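Local coordinates for protein alanine racemase, biosynthetic (Pseudomonas aeruginosa PAO1, PDB 6A2F) that belongs to the alanine racemase family, combining an N-terminal TIM-barrel domain with a beta-rich C-terminal domain and a covalently bound pyridoxal phosphate group, at residues R299-M302 and D303-A306; A69-A72 and S73-I76; V99-G102 and A103-E107. One frame throughout, in Å; residues are numbered along the deposited sequence.

Contact 1: R299-M302 and D303-A306. With DLY (D-lysine), chain D.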
loop_
_atom_site.group_PDB
_atom_site.type_symbol
_atom_site.label_atom_id
_atom_site.label_comp_id
_atom_site.label_asym_id
_atom_site.label_seq_id
_atom_site.Cartn_x
_atom_site.Cartn_y
_atom_site.Cartn_z
ATOM N N ARG A 299 8.841 -15.801 -2.046
ATOM C CA ARG A 299 8.255 -14.512 -2.412
ATOM C C ARG A 299 6.890 -14.333 -1.765
ATOM O O ARG A 299 6.076 -15.255 -1.745
ATOM C CB ARG A 299 8.088 -14.382 -3.931
ATOM C CG ARG A 299 9.370 -14.188 -4.730
ATOM C CD ARG A 299 9.070 -13.448 -6.029
ATOM N NE ARG A 299 10.103 -13.590 -7.058
ATOM C CZ ARG A 299 11.306 -13.009 -7.018
ATOM N NH1 ARG A 299 11.665 -12.252 -5.979
ATOM N NH2 ARG A 299 12.165 -13.200 -8.017
ATOM N N VAL A 300 6.656 -13.142 -1.226
ATOM C CA VAL A 300 5.330 -12.740 -0.783
ATOM C C VAL A 300 4.454 -12.579 -2.028
ATOM O O VAL A 300 4.877 -11.987 -3.028
ATOM C CB VAL A 300 5.387 -11.420 0.028
ATOM C CG1 VAL A 300 4.000 -10.977 0.470
ATOM C CG2 VAL A 300 6.295 -11.575 1.243
ATOM N N SER A 301 3.248 -13.132 -1.982
ATOM C CA SER A 301 2.291 -12.936 -3.060
ATOM C C SER A 301 1.185 -11.958 -2.632
ATOM O O SER A 301 1.277 -11.344 -1.562
ATOM C CB SER A 301 1.739 -14.275 -3.537
ATOM O OG SER A 301 0.924 -14.883 -2.559
ATOM N N MET A 302 0.165 -11.791 -3.472
ATOM C CA MET A 302 -0.863 -10.767 -3.258
ATOM C C MET A 302 -1.649 -10.946 -1.955
ATOM O O MET A 302 -1.882 -9.980 -1.225
ATOM C CB MET A 302 -1.815 -10.716 -4.458
ATOM C CG MET A 302 -2.812 -9.569 -4.449
ATOM S SD MET A 302 -3.668 -9.338 -6.020
ATOM C CE MET A 302 -2.336 -8.652 -7.003
ATOM N N ASP A 303 -2.098 -12.161 -1.697
ATOM C CA ASP A 303 -2.871 -12.421 -0.505
ATOM C C ASP A 303 -2.205 -13.368 0.475
ATOM O O ASP A 303 -2.730 -13.601 1.553
ATOM C CB ASP A 303 -4.239 -12.976 -0.910
ATOM C CG ASP A 303 -4.873 -12.192 -2.035
ATOM O OD1 ASP A 303 -5.443 -11.129 -1.758
ATOM O OD2 ASP A 303 -4.808 -12.634 -3.192
ATOM N N MET A 304 -1.078 -13.950 0.082
ATOM C CA MET A 304 -0.427 -14.949 0.921
ATOM C C MET A 304 1.058 -14.753 1.184
ATOM O O MET A 304 1.772 -14.120 0.416
ATOM C CB MET A 304 -0.671 -16.348 0.347
ATOM C CG MET A 304 -2.129 -16.773 0.369
ATOM S SD MET A 304 -2.480 -18.254 -0.595
ATOM C CE MET A 304 -2.377 -17.627 -2.265
ATOM N N LEU A 305 1.494 -15.299 2.315
ATOM C CA LEU A 305 2.885 -15.248 2.741
ATOM C C LEU A 305 3.274 -16.620 3.282
ATOM O O LEU A 305 2.430 -17.350 3.800
ATOM C CB LEU A 305 3.080 -14.176 3.814
ATOM C CG LEU A 305 4.222 -14.399 4.810
ATOM C CD1 LEU A 305 4.414 -13.174 5.691
ATOM C CD2 LEU A 305 3.973 -15.639 5.655
ATOM N N ALA A 306 4.549 -16.968 3.160
ATOM C CA ALA A 306 5.037 -18.263 3.641
ATOM C C ALA A 306 6.145 -18.121 4.678
ATOM O O ALA A 306 6.979 -17.230 4.584
ATOM C CB ALA A 306 5.494 -19.131 2.479
HETATM N N DLY D . -0.774 -17.006 -5.047
HETATM C CA DLY D . -1.465 -15.734 -5.423
HETATM C C DLY D . -2.168 -15.120 -4.236
HETATM O O DLY D . -3.393 -15.009 -4.213
HETATM C CB DLY D . -0.433 -14.757 -5.980
HETATM C CG DLY D . -0.964 -13.885 -7.113
HETATM C CD DLY D . -0.272 -12.528 -7.125
HETATM C CE DLY D . 1.067 -12.572 -7.852
HETATM N NZ DLY D . 2.086 -12.057 -6.963
HETATM O OXT DLY D . -1.557 -14.704 -3.250
#
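The hydroxyl of S301 and the backbone amide of D303 grip the same carboxylate oxygen, OXT of D-lysine. S301 OG donates to OXT at 2.6 Å, and D303 N points almost straight at the same oxygen, with an N-H...OXT angle of 167° at 3.0 Å. The chain between them illustrates how a tight turn can present donors to an anion. Residues S301 to M304 form a beta turn close to type I, with M302 and D303 at its corners, and across its mouth S301 N donates to M304 O at 3.0 Å, pairing the two ends of the turn. The turn leads directly into strand 305-308.

S301, M302 and M304 meet the ligand in different ways. S301 OG lies between its own backbone N and carbonyl carbon (chi1 68°), which puts it close to the carboxylate and 3.6 Å from M304 CB. M302 touches the ligand through CB, 3.6 Å from CD of D-lysine; its CG, anti to the backbone N (chi1 -172°), carries the rest of the chain off beside D303. M304 doubles back at its sulfur and brings CE to the carboxylate. The D303 side chain runs beside that of M302, and its OD1 forms a salt bridge with R351.

Y273 OH is also bonded to the ligand. From the second subunit, R130 NH2 reaches S301 OG and the pyridoxal-bearing lysine packs on D303, placing this pocket on the dimer interface.

With its proton given to OXT, S301 OG can offer its oxygen to the arginine of the other subunit. The hydroxyl thus probably relays positive polarisation toward a carboxylate that, within this turn, is bonded by a neutral hydroxyl and a peptide N-H.

Contact 2: A69-A72 and S73-I76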
loop_
_atom_site.group_PDB
_atom_site.type_symbol
_atom_site.label_atom_id
_atom_site.label_comp_id
_atom_site.label_asym_id
_atom_site.label_seq_id
_atom_site.Cartn_x
_atom_site.Cartn_y
_atom_site.Cartn_z
ATOM N N ALA A 69 -15.169 17.792 11.100
ATOM C CA ALA A 69 -16.446 17.119 11.314
ATOM C C ALA A 69 -16.506 16.514 12.711
ATOM O O ALA A 69 -17.559 16.505 13.339
ATOM C CB ALA A 69 -16.674 16.049 10.256
ATOM N N LEU A 70 -15.365 16.023 13.195
ATOM C CA LEU A 70 -15.293 15.354 14.494
ATOM C C LEU A 70 -15.037 16.310 15.656
ATOM O O LEU A 70 -15.486 16.052 16.774
ATOM C CB LEU A 70 -14.244 14.244 14.472
ATOM C CG LEU A 70 -14.625 13.027 13.619
ATOM C CD1 LEU A 70 -13.381 12.260 13.201
ATOM C CD2 LEU A 70 -15.606 12.110 14.338
ATOM N N HIS A 71 -14.319 17.401 15.385
ATOM C CA HIS A 71 -14.001 18.413 16.396
ATOM C C HIS A 71 -14.261 19.809 15.850
ATOM O O HIS A 71 -13.581 20.265 14.928
ATOM C CB HIS A 71 -12.543 18.293 16.853
ATOM C CG HIS A 71 -12.272 18.924 18.184
ATOM N ND1 HIS A 71 -12.653 20.214 18.493
ATOM C CD2 HIS A 71 -11.647 18.444 19.285
ATOM C CE1 HIS A 71 -12.278 20.499 19.726
ATOM N NE2 HIS A 71 -11.666 19.442 20.230
ATOM N N ALA A 72 -15.235 20.486 16.447
ATOM C CA ALA A 72 -15.739 21.761 15.942
ATOM C C ALA A 72 -14.784 22.939 16.141
ATOM O O ALA A 72 -14.775 23.878 15.335
ATOM C CB ALA A 72 -17.093 22.073 16.564
ATOM N N SER A 73 -13.978 22.892 17.200
ATOM C CA SER A 73 -13.188 24.064 17.594
ATOM C C SER A 73 -11.666 23.904 17.517
ATOM O O SER A 73 -10.939 24.896 17.587
ATOM C CB SER A 73 -13.592 24.515 18.998
ATOM O OG SER A 73 -13.568 23.419 19.890
ATOM N N ALA A 74 -11.182 22.672 17.380
ATOM C CA ALA A 74 -9.743 22.422 17.427
ATOM C C ALA A 74 -8.977 23.098 16.289
ATOM O O ALA A 74 -9.502 23.278 15.179
ATOM C CB ALA A 74 -9.456 20.932 17.439
ATOM N N ARG A 75 -7.736 23.477 16.584
ATOM C CA ARG A 75 -6.809 23.977 15.578
ATOM C C ARG A 75 -6.457 22.844 14.599
ATOM O O ARG A 75 -6.025 21.767 15.011
ATOM C CB ARG A 75 -5.543 24.522 16.249
ATOM C CG ARG A 75 -4.649 25.338 15.328
ATOM C CD ARG A 75 -3.276 25.586 15.934
ATOM N NE ARG A 75 -3.245 26.686 16.909
ATOM C CZ ARG A 75 -2.831 27.925 16.647
ATOM N NH1 ARG A 75 -2.426 28.257 15.425
ATOM N NH2 ARG A 75 -2.826 28.837 17.608
ATOM N N ILE A 76 -6.684 23.086 13.310
ATOM C CA ILE A 76 -6.306 22.137 12.259
ATOM C C ILE A 76 -5.364 22.812 11.257
ATOM O O ILE A 76 -5.729 23.783 10.594
ATOM C CB ILE A 76 -7.531 21.537 11.518
ATOM C CG1 ILE A 76 -8.558 20.957 12.504
ATOM C CG2 ILE A 76 -7.079 20.464 10.533
ATOM C CD1 ILE A 76 -9.915 20.670 11.895
#
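One face of the H71 imidazole is covered by A74 CB, while its edge carries the backbone N of S73. The methyl sits 3.5 Å from the ring centroid and only 12° off the normal, a clear CH-pi contact made over the middle of the ring. S73 N lies in the ring plane and donates to H71 ND1 at 3.3 Å. The hydroxyl S73 OG comes up near the plane as well, beside CE1.

All this happens in the turn of a beta-alpha-beta unit of the TIM-barrel domain, where helix 61-70 gives way to strand 75-78. H71 is the first residue to leave helical geometry. Its CG stands anti to the backbone N (chi1 -159°), which sets the ring beside its own carbonyl carbon, with the ND1 edge toward S73 N and one face under the A74 methyl. One aromatic side chain therefore does two jobs: its face packs on a buried alanine, and its ring nitrogen accepts from the second residue onward. Acceptance by ND1 suggests that, if the ring is neutral, its proton is on NE2.

Neighbouring side chains meet the same turn. The ring of H50 stacks with that of H71, and R68 of the preceding helix donates through NH1 to both H71 O and A74 O, bridging the start and end of the bend. Beyond it, R75 forms salt bridges with D97 and E153.

At the serine, chi1 of 51° places the hydroxyl between backbone N and carbonyl carbon, bringing S73 OG to 3.2 Å from H71 CE1.

Contact 3: V99-G102 and A103-E107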
loop_
_atom_site.group_PDB
_atom_site.type_symbol
_atom_site.label_atom_id
_atom_site.label_comp_id
_atom_site.label_asym_id
_atom_site.label_seq_id
_atom_site.Cartn_x
_atom_site.Cartn_y
_atom_site.Cartn_z
ATOM N N VAL A 99 -0.920 27.106 5.298
ATOM C CA VAL A 99 0.504 27.191 5.027
ATOM C C VAL A 99 0.710 27.875 3.673
ATOM O O VAL A 99 -0.025 27.610 2.714
ATOM C CB VAL A 99 1.178 25.794 5.064
ATOM C CG1 VAL A 99 2.455 25.763 4.242
ATOM C CG2 VAL A 99 1.476 25.381 6.498
ATOM N N ILE A 100 1.691 28.777 3.619
ATOM C CA ILE A 100 2.178 29.334 2.354
ATOM C C ILE A 100 3.659 28.967 2.154
ATOM O O ILE A 100 4.506 29.324 2.972
ATOM C CB ILE A 100 1.951 30.861 2.259
ATOM C CG1 ILE A 100 0.453 31.181 2.301
ATOM C CG2 ILE A 100 2.577 31.414 0.985
ATOM C CD1 ILE A 100 0.127 32.646 2.495
ATOM N N GLN A 101 3.939 28.251 1.062
ATOM C CA GLN A 101 5.264 27.680 0.765
ATOM C C GLN A 101 5.924 28.294 -0.450
ATOM O O GLN A 101 7.143 28.233 -0.583
ATOM C CB GLN A 101 5.143 26.197 0.432
ATOM C CG GLN A 101 4.515 25.342 1.498
ATOM C CD GLN A 101 3.953 24.052 0.942
ATOM O OE1 GLN A 101 3.652 23.943 -0.250
ATOM N NE2 GLN A 101 3.797 23.067 1.809
ATOM N N GLY A 102 5.116 28.825 -1.364
ATOM C CA GLY A 102 5.612 29.287 -2.654
ATOM C C GLY A 102 4.911 30.541 -3.123
ATOM O O GLY A 102 3.873 30.923 -2.580
ATOM N N ALA A 103 5.494 31.184 -4.134
ATOM C CA ALA A 103 4.958 32.427 -4.683
ATOM C C ALA A 103 3.552 32.209 -5.256
ATOM O O ALA A 103 2.632 32.989 -4.976
ATOM C CB ALA A 103 5.901 32.998 -5.737
ATOM N N GLU A 104 3.388 31.135 -6.029
ATOM C CA GLU A 104 2.100 30.818 -6.647
ATOM C C GLU A 104 1.009 30.661 -5.580
ATOM O O GLU A 104 -0.043 31.300 -5.662
ATOM C CB GLU A 104 2.198 29.563 -7.533
ATOM C CG GLU A 104 3.222 29.643 -8.666
ATOM C CD GLU A 104 4.653 29.324 -8.226
ATOM O OE1 GLU A 104 4.848 28.731 -7.138
ATOM O OE2 GLU A 104 5.595 29.663 -8.978
ATOM N N GLN A 105 1.286 29.836 -4.572
ATOM C CA GLN A 105 0.360 29.595 -3.465
ATOM C C GLN A 105 0.048 30.877 -2.691
ATOM O O GLN A 105 -1.113 31.172 -2.410
ATOM C CB GLN A 105 0.934 28.537 -2.524
ATOM C CG GLN A 105 -0.019 28.062 -1.444
ATOM C CD GLN A 105 0.568 26.933 -0.626
ATOM O OE1 GLN A 105 1.609 27.087 0.009
ATOM N NE2 GLN A 105 -0.103 25.787 -0.634
ATOM N N GLY A 106 1.088 31.632 -2.350
ATOM C CA GLY A 106 0.924 32.913 -1.657
ATOM C C GLY A 106 0.046 33.890 -2.414
ATOM O O GLY A 106 -0.776 34.598 -1.821
ATOM N N GLU A 107 0.215 33.910 -3.733
ATOM C CA GLU A 107 -0.578 34.761 -4.608
ATOM C C GLU A 107 -2.040 34.288 -4.637
ATOM O O GLU A 107 -2.963 35.105 -4.711
ATOM C CB GLU A 107 0.038 34.786 -6.012
ATOM C CG GLU A 107 0.041 36.153 -6.680
ATOM C CD GLU A 107 0.730 37.232 -5.851
ATOM O OE1 GLU A 107 1.978 37.231 -5.765
ATOM O OE2 GLU A 107 0.017 38.096 -5.297
#
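Q105 reaches back from the first turn of its helix to the residue just after strand 98-100, where its OE1 accepts from Q101 N at 2.8 Å. The reach depends on a nearly straight chain: CG is anti to the backbone N (chi1 -172°) and CD continues the line (chi2 175°). The bond itself is somewhat bent, 146° at the hydrogen. At the other end of the same amide, Q105 NE2 donates to the carbonyl oxygens of E80 and C82, so both ends of the group are held and its rotation is fixed. The Q101 side chain crosses that of Q105 at a slant, its CB 3.7 Å from Q105 OE1.

I100 meets the helix through its CG2 branch. That methyl stands anti to the backbone N and meets G106 CA at 3.5 Å, an approach made close by the bare backbone of the glycine. G102 occupies the N-cap position, and its carbonyl oxygen accepts from G106 N at 2.9 Å, starting the helical bonding pattern. E104 packs against V317 of the second subunit.

Strand 98-100 borders strand 118-123, to which I100 is joined by backbone bonds with W121 and K123. The tight passage from strand into helix is the first half of a right-handed beta-alpha-beta crossover, the repeating element of the TIM barrel.

In the fold
From the N terminus, contact 2 comes first: it closes the turn by which helix 61-70 passes into strand 75-78. Contact 3 follows at the reverse kind of junction, where strand 98-100 enters helix 103-112. Both belong to the N-terminal barrel domain, with centres about 24 Å apart and nearest atoms about 8 Å apart. Contact 1 lies much later, in the C-terminal domain, closing the turn ahead of strand 305-308; its centre is about 41 Å from contact 2 and 44 Å from contact 3, across the middle of the chain. The three stand in series, neither nested nor crossing: two join helix and strand within the barrel domain, and the third shapes a ligand pocket at the dimer interface.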